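PDB 4EW5: CigR Protein from Salmonella enterica subsp. enterica serovar Typhimurium, which is of unknown function but is a putative inner membrane protein, represented here by its C-terminal domain. Local coordinates for residues 21-26 with 60-65; 72-75 with 80-83. One frame throughout, in Å; residues are numbered along the deposited sequence.

Contact 1. Residues 21-26 with 60-65. With EDO (1,2-ethanediol), chain C.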
loop_
_atom_site.group_PDB
_atom_site.type_symbol
_atom_site.label_atom_id
_atom_site.label_comp_id
_atom_site.label_asym_id
_atom_site.label_seq_id
_atom_site.Cartn_x
_atom_site.Cartn_y
_atom_site.Cartn_z
ATOM N N ARG A 21 2.337 -5.698 8.011
ATOM C CA ARG A 21 3.204 -6.034 9.114
ATOM C C ARG A 21 2.660 -5.465 10.420
ATOM O O ARG A 21 2.760 -6.079 11.440
ATOM C CB ARG A 21 4.637 -5.573 8.866
ATOM C CG ARG A 21 5.589 -5.858 10.003
ATOM C CD ARG A 21 5.884 -7.375 10.002
ATOM N NE ARG A 21 6.986 -7.720 10.874
ATOM C CZ ARG A 21 7.290 -8.959 11.281
ATOM N NH1 ARG A 21 6.562 -9.999 10.941
ATOM N NH2 ARG A 21 8.357 -9.120 12.059
ATOM N N GLN A 22 2.103 -4.266 10.390
ATOM C CA GLN A 22 1.394 -3.746 11.583
ATOM C C GLN A 22 0.263 -4.610 12.023
ATOM O O GLN A 22 0.084 -4.839 13.224
ATOM C CB GLN A 22 0.845 -2.358 11.306
ATOM C CG GLN A 22 1.902 -1.345 11.138
ATOM C CD GLN A 22 1.361 -0.031 10.569
ATOM O OE1 GLN A 22 0.287 0.028 9.983
ATOM N NE2 GLN A 22 2.165 0.993 10.695
ATOM N N LEU A 23 -0.553 -5.112 11.072
ATOM C CA LEU A 23 -1.633 -6.009 11.403
ATOM C C LEU A 23 -1.078 -7.304 11.993
ATOM O O LEU A 23 -1.522 -7.798 13.058
ATOM C CB LEU A 23 -2.445 -6.298 10.129
ATOM C CG LEU A 23 -3.371 -5.188 9.651
ATOM C CD1 LEU A 23 -3.776 -5.354 8.179
ATOM C CD2 LEU A 23 -4.610 -5.137 10.568
ATOM N N ALA A 24 -0.183 -7.974 11.254
ATOM C CA ALA A 24 0.365 -9.246 11.802
ATOM C C ALA A 24 0.912 -9.121 13.221
ATOM O O ALA A 24 0.542 -9.924 14.106
ATOM C CB ALA A 24 1.469 -9.819 10.832
ATOM N N VAL A 25 1.781 -8.124 13.468
ATOM C CA VAL A 25 2.461 -8.009 14.726
ATOM C C VAL A 25 1.454 -7.703 15.844
ATOM O O VAL A 25 1.473 -8.318 16.880
ATOM C CB VAL A 25 3.571 -6.926 14.718
ATOM C CG1 VAL A 25 4.058 -6.597 16.159
ATOM C CG2 VAL A 25 4.712 -7.343 13.758
ATOM N N ASN A 26 0.581 -6.737 15.613
ATOM C CA ASN A 26 -0.411 -6.348 16.647
ATOM C C ASN A 26 -1.510 -7.330 16.917
ATOM O O ASN A 26 -2.094 -7.316 18.019
ATOM C CB ASN A 26 -0.882 -4.929 16.425
ATOM C CG ASN A 26 0.279 -3.923 16.564
ATOM O OD1 ASN A 26 0.649 -3.200 15.585
ATOM N ND2 ASN A 26 0.934 -3.930 17.761
ATOM N N ALA A 60 -10.383 -13.273 10.720
ATOM C CA ALA A 60 -11.350 -12.222 10.399
ATOM C C ALA A 60 -10.901 -10.873 10.863
ATOM O O ALA A 60 -11.103 -9.876 10.148
ATOM C CB ALA A 60 -12.755 -12.537 10.996
ATOM N N SER A 61 -10.257 -10.794 12.015
ATOM C CA SER A 61 -9.778 -9.504 12.497
ATOM C C SER A 61 -8.853 -8.867 11.466
ATOM O O SER A 61 -8.906 -7.643 11.249
ATOM C CB SER A 61 -8.954 -9.614 13.801
ATOM O OG SER A 61 -7.916 -10.595 13.604
HETATM N N MSE A 62 -7.983 -9.642 10.841
HETATM C CA MSE A 62 -7.100 -9.082 9.831
HETATM C C MSE A 62 -7.763 -8.892 8.472
HETATM O O MSE A 62 -7.472 -7.909 7.770
HETATM C CB MSE A 62 -5.830 -9.931 9.715
HETATM C CG MSE A 62 -4.874 -9.449 8.710
HETATM SE SE MSE A 62 -3.091 -10.257 9.165
HETATM C CE MSE A 62 -2.089 -9.396 7.810
ATOM N N LEU A 63 -8.620 -9.804 8.061
ATOM C CA LEU A 63 -9.317 -9.687 6.808
ATOM C C LEU A 63 -10.215 -8.462 6.720
ATOM O O LEU A 63 -10.415 -7.949 5.640
ATOM C CB LEU A 63 -10.161 -10.919 6.530
ATOM C CG LEU A 63 -9.426 -12.157 6.073
ATOM C CD1 LEU A 63 -10.423 -13.268 5.721
ATOM C CD2 LEU A 63 -8.561 -11.877 4.859
ATOM N N GLY A 64 -10.728 -8.015 7.854
ATOM C CA GLY A 64 -11.425 -6.759 7.936
ATOM C C GLY A 64 -10.651 -5.522 7.532
ATOM O O GLY A 64 -11.288 -4.481 7.246
ATOM N N GLN A 65 -9.293 -5.613 7.519
ATOM C CA GLN A 65 -8.397 -4.493 7.300
ATOM C C GLN A 65 -7.572 -4.585 6.045
ATOM O O GLN A 65 -6.657 -3.787 5.858
ATOM C CB GLN A 65 -7.424 -4.364 8.523
ATOM C CG GLN A 65 -8.156 -4.545 9.829
ATOM C CD GLN A 65 -8.928 -3.322 10.125
ATOM O OE1 GLN A 65 -8.411 -2.213 9.922
ATOM N NE2 GLN A 65 -10.173 -3.482 10.581
HETATM C C1 EDO C . 9.139 -5.469 11.772
HETATM O O1 EDO C . 9.742 -6.179 12.933
HETATM C C2 EDO C . 9.738 -5.859 10.393
HETATM O O2 EDO C . 9.697 -4.886 9.279
#
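Leu23 meets Met62, a selenomethionine, and the aliphatic part of Gln65, and no hydrogen bond joins the two segments. Met62 reaches across almost fully extended: its CG stands anti to the backbone N (chi1 180°) and the chain runs straight on, which delivers the methyl CE end-on to the flank of helix 11-26. There CE lies 3.9 Å from Leu23 CB and 4.2 Å from the backbone N of Ala24. Leu23 answers with its branched end, which crosses the side chain of Gln65 at a slant; its CD2 rests 3.6 Å from Gln65 CB and its CD1 3.8 Å from the same CB. A bend at chi2 (-76°) then carries the amide of Gln65 away from helix 11-26.

The polar chemistry lies on another side of helix 11-26. The Arg21 guanidinium has Val25 CG2 over one face and 1,2-ethanediol, probably from the crystallisation liquor, at its edge; Arg21 NH2 gives the diol's O1 a weak hydrogen bond of 3.4 Å. The guanidinium is also hydrogen-bonded to the backbone oxygens of Val98, Asp100 and Leu101. Ala24 packs on Val98 and Phe99, so the end of helix 11-26 touches both the C-terminal tail and the short helix 60-63, whose Leu63 leans on strand 72-77.

Contact 2. Residues 72-75 with 80-83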
loop_
_atom_site.group_PDB
_atom_site.type_symbol
_atom_site.label_atom_id
_atom_site.label_comp_id
_atom_site.label_asym_id
_atom_site.label_seq_id
_atom_site.Cartn_x
_atom_site.Cartn_y
_atom_site.Cartn_z
ATOM N N TYR A 72 -11.642 -13.944 -4.528
ATOM C CA TYR A 72 -10.188 -14.070 -4.096
ATOM C C TYR A 72 -10.162 -14.063 -2.569
ATOM O O TYR A 72 -11.089 -13.511 -1.942
ATOM C CB TYR A 72 -9.401 -12.850 -4.560
ATOM C CG TYR A 72 -9.354 -12.668 -6.083
ATOM C CD1 TYR A 72 -10.442 -12.147 -6.768
ATOM C CD2 TYR A 72 -8.244 -13.122 -6.851
ATOM C CE1 TYR A 72 -10.479 -12.107 -8.159
ATOM C CE2 TYR A 72 -8.241 -13.024 -8.232
ATOM C CZ TYR A 72 -9.375 -12.518 -8.867
ATOM O OH TYR A 72 -9.371 -12.386 -10.204
ATOM N N GLU A 73 -9.089 -14.577 -1.976
ATOM C CA GLU A 73 -8.953 -14.548 -0.535
ATOM C C GLU A 73 -7.497 -14.431 -0.155
ATOM O O GLU A 73 -6.616 -14.978 -0.824
ATOM C CB GLU A 73 -9.527 -15.778 0.080
ATOM C CG GLU A 73 -9.631 -15.807 1.584
ATOM C CD GLU A 73 -10.349 -14.612 2.188
ATOM O OE1 GLU A 73 -9.744 -13.528 2.155
ATOM O OE2 GLU A 73 -11.490 -14.769 2.738
ATOM N N TRP A 74 -7.260 -13.720 0.937
ATOM C CA TRP A 74 -5.921 -13.529 1.477
ATOM C C TRP A 74 -5.556 -14.793 2.289
ATOM O O TRP A 74 -6.423 -15.332 3.023
ATOM C CB TRP A 74 -5.903 -12.320 2.382
ATOM C CG TRP A 74 -5.959 -11.028 1.638
ATOM C CD1 TRP A 74 -7.040 -10.181 1.468
ATOM C CD2 TRP A 74 -4.869 -10.424 0.897
ATOM N NE1 TRP A 74 -6.706 -9.096 0.737
ATOM C CE2 TRP A 74 -5.394 -9.166 0.366
ATOM C CE3 TRP A 74 -3.532 -10.752 0.681
ATOM C CZ2 TRP A 74 -4.623 -8.311 -0.367
ATOM C CZ3 TRP A 74 -2.778 -9.862 -0.045
ATOM C CH2 TRP A 74 -3.310 -8.668 -0.550
ATOM N N LYS A 75 -4.332 -15.283 2.120
ATOM C CA LYS A 75 -3.850 -16.473 2.803
ATOM C C LYS A 75 -2.467 -16.237 3.376
ATOM O O LYS A 75 -1.705 -15.381 2.866
ATOM C CB LYS A 75 -3.811 -17.647 1.839
ATOM C CG LYS A 75 -5.158 -18.012 1.303
ATOM C CD LYS A 75 -5.917 -18.824 2.366
ATOM C CE LYS A 75 -7.384 -18.985 2.060
ATOM N NZ LYS A 75 -8.085 -19.445 3.263
ATOM N N ASN A 80 4.517 -15.328 4.316
ATOM C CA ASN A 80 4.081 -14.263 3.394
ATOM C C ASN A 80 2.591 -14.085 3.382
ATOM O O ASN A 80 1.804 -15.047 3.671
ATOM C CB ASN A 80 4.546 -14.624 2.018
ATOM C CG ASN A 80 6.060 -14.963 1.985
ATOM O OD1 ASN A 80 6.906 -14.178 2.455
ATOM N ND2 ASN A 80 6.388 -16.220 1.607
ATOM N N LEU A 81 2.143 -12.914 2.945
ATOM C CA LEU A 81 0.709 -12.694 2.829
ATOM C C LEU A 81 0.381 -12.746 1.330
ATOM O O LEU A 81 0.969 -11.972 0.546
ATOM C CB LEU A 81 0.359 -11.306 3.368
ATOM C CG LEU A 81 -1.090 -10.854 3.284
ATOM C CD1 LEU A 81 -2.100 -11.832 3.899
ATOM C CD2 LEU A 81 -1.229 -9.415 3.856
ATOM N N VAL A 82 -0.580 -13.568 0.918
ATOM C CA VAL A 82 -0.765 -13.866 -0.520
ATOM C C VAL A 82 -2.247 -13.841 -0.849
ATOM O O VAL A 82 -3.040 -14.498 -0.163
ATOM C CB VAL A 82 -0.163 -15.247 -0.870
ATOM C CG1 VAL A 82 -0.266 -15.457 -2.395
ATOM C CG2 VAL A 82 1.288 -15.364 -0.358
ATOM N N LEU A 83 -2.660 -13.030 -1.829
ATOM C CA LEU A 83 -3.988 -13.026 -2.290
ATOM C C LEU A 83 -4.059 -14.100 -3.402
ATOM O O LEU A 83 -3.276 -14.059 -4.378
ATOM C CB LEU A 83 -4.346 -11.712 -2.954
ATOM C CG LEU A 83 -5.796 -11.488 -3.405
ATOM C CD1 LEU A 83 -6.781 -11.431 -2.215
ATOM C CD2 LEU A 83 -5.966 -10.259 -4.260
#
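Strands 72-75 and 80-83 run antiparallel, their axes 4.5 Å apart at an angle of 174°, with Lys75 and Val82 as a hydrogen-bonded pair and Trp74 and Leu83 as the non-hydrogen-bonded pair beside it. Lys75 N gives a bond of 2.7 Å to Val82 O, and Val82 N returns one of 2.9 Å to Lys75 O. Trp74 CA and Leu83 CA add weaker C-H contacts to Val82 O and Glu73 O.

The two strands form a beta hairpin in the middle of a four-stranded antiparallel sheet, with 56-57 next to 72-77 and 91-95 next to 80-85. Although residues 81-99 are predicted to be a transmembrane helix, Leu81, Val82 and Leu83 are in strand here.

On the face bearing Trp74, Leu83 CD1 sits 3.6 Å from the centroid of the five-membered indole ring, only 7° off its normal: a CH-pi contact. Leu83 CG, anti to its own backbone N (chi1 -175°), places that methyl also 3.8 Å from Tyr72 CB. Leu81 approaches the six-membered ring obliquely, its CG 3.6 Å from Trp74 CE3. Leu63, Leu66 and Ile95 also touch the Trp74 side chain, and its NE1 is hydrogen-bonded to Pro67 O. Glu73 OE1 accepts a hydrogen bond of 2.8 Å from Trp74 N through its anti lone pair. From the second subunit, Pro8 packs on Tyr72 and Leu83, and Val11 on Trp74.

Contact 2 is buried near the centre of the chain and joins neighbouring strands, combining paired backbone bonds with aromatic and aliphatic packing. Contact 1, partly buried and farther out, brings helix 11-26 against helix 60-63 and the turn after it, distant in sequence, without a hydrogen bond between the segments and mostly through side chains, covering about half the area, 206 against 423 Å². Their centres lie about 12 Å apart, yet helix 60-63 serves both: Met62 CE, which reaches helix 11-26, is also 4.0 Å from Leu81 CD2, while Leu63 CD2 packs 3.7 Å from Trp74 CB. Both contacts also touch the second subunit, contact 1 through Gln22 and Gln65.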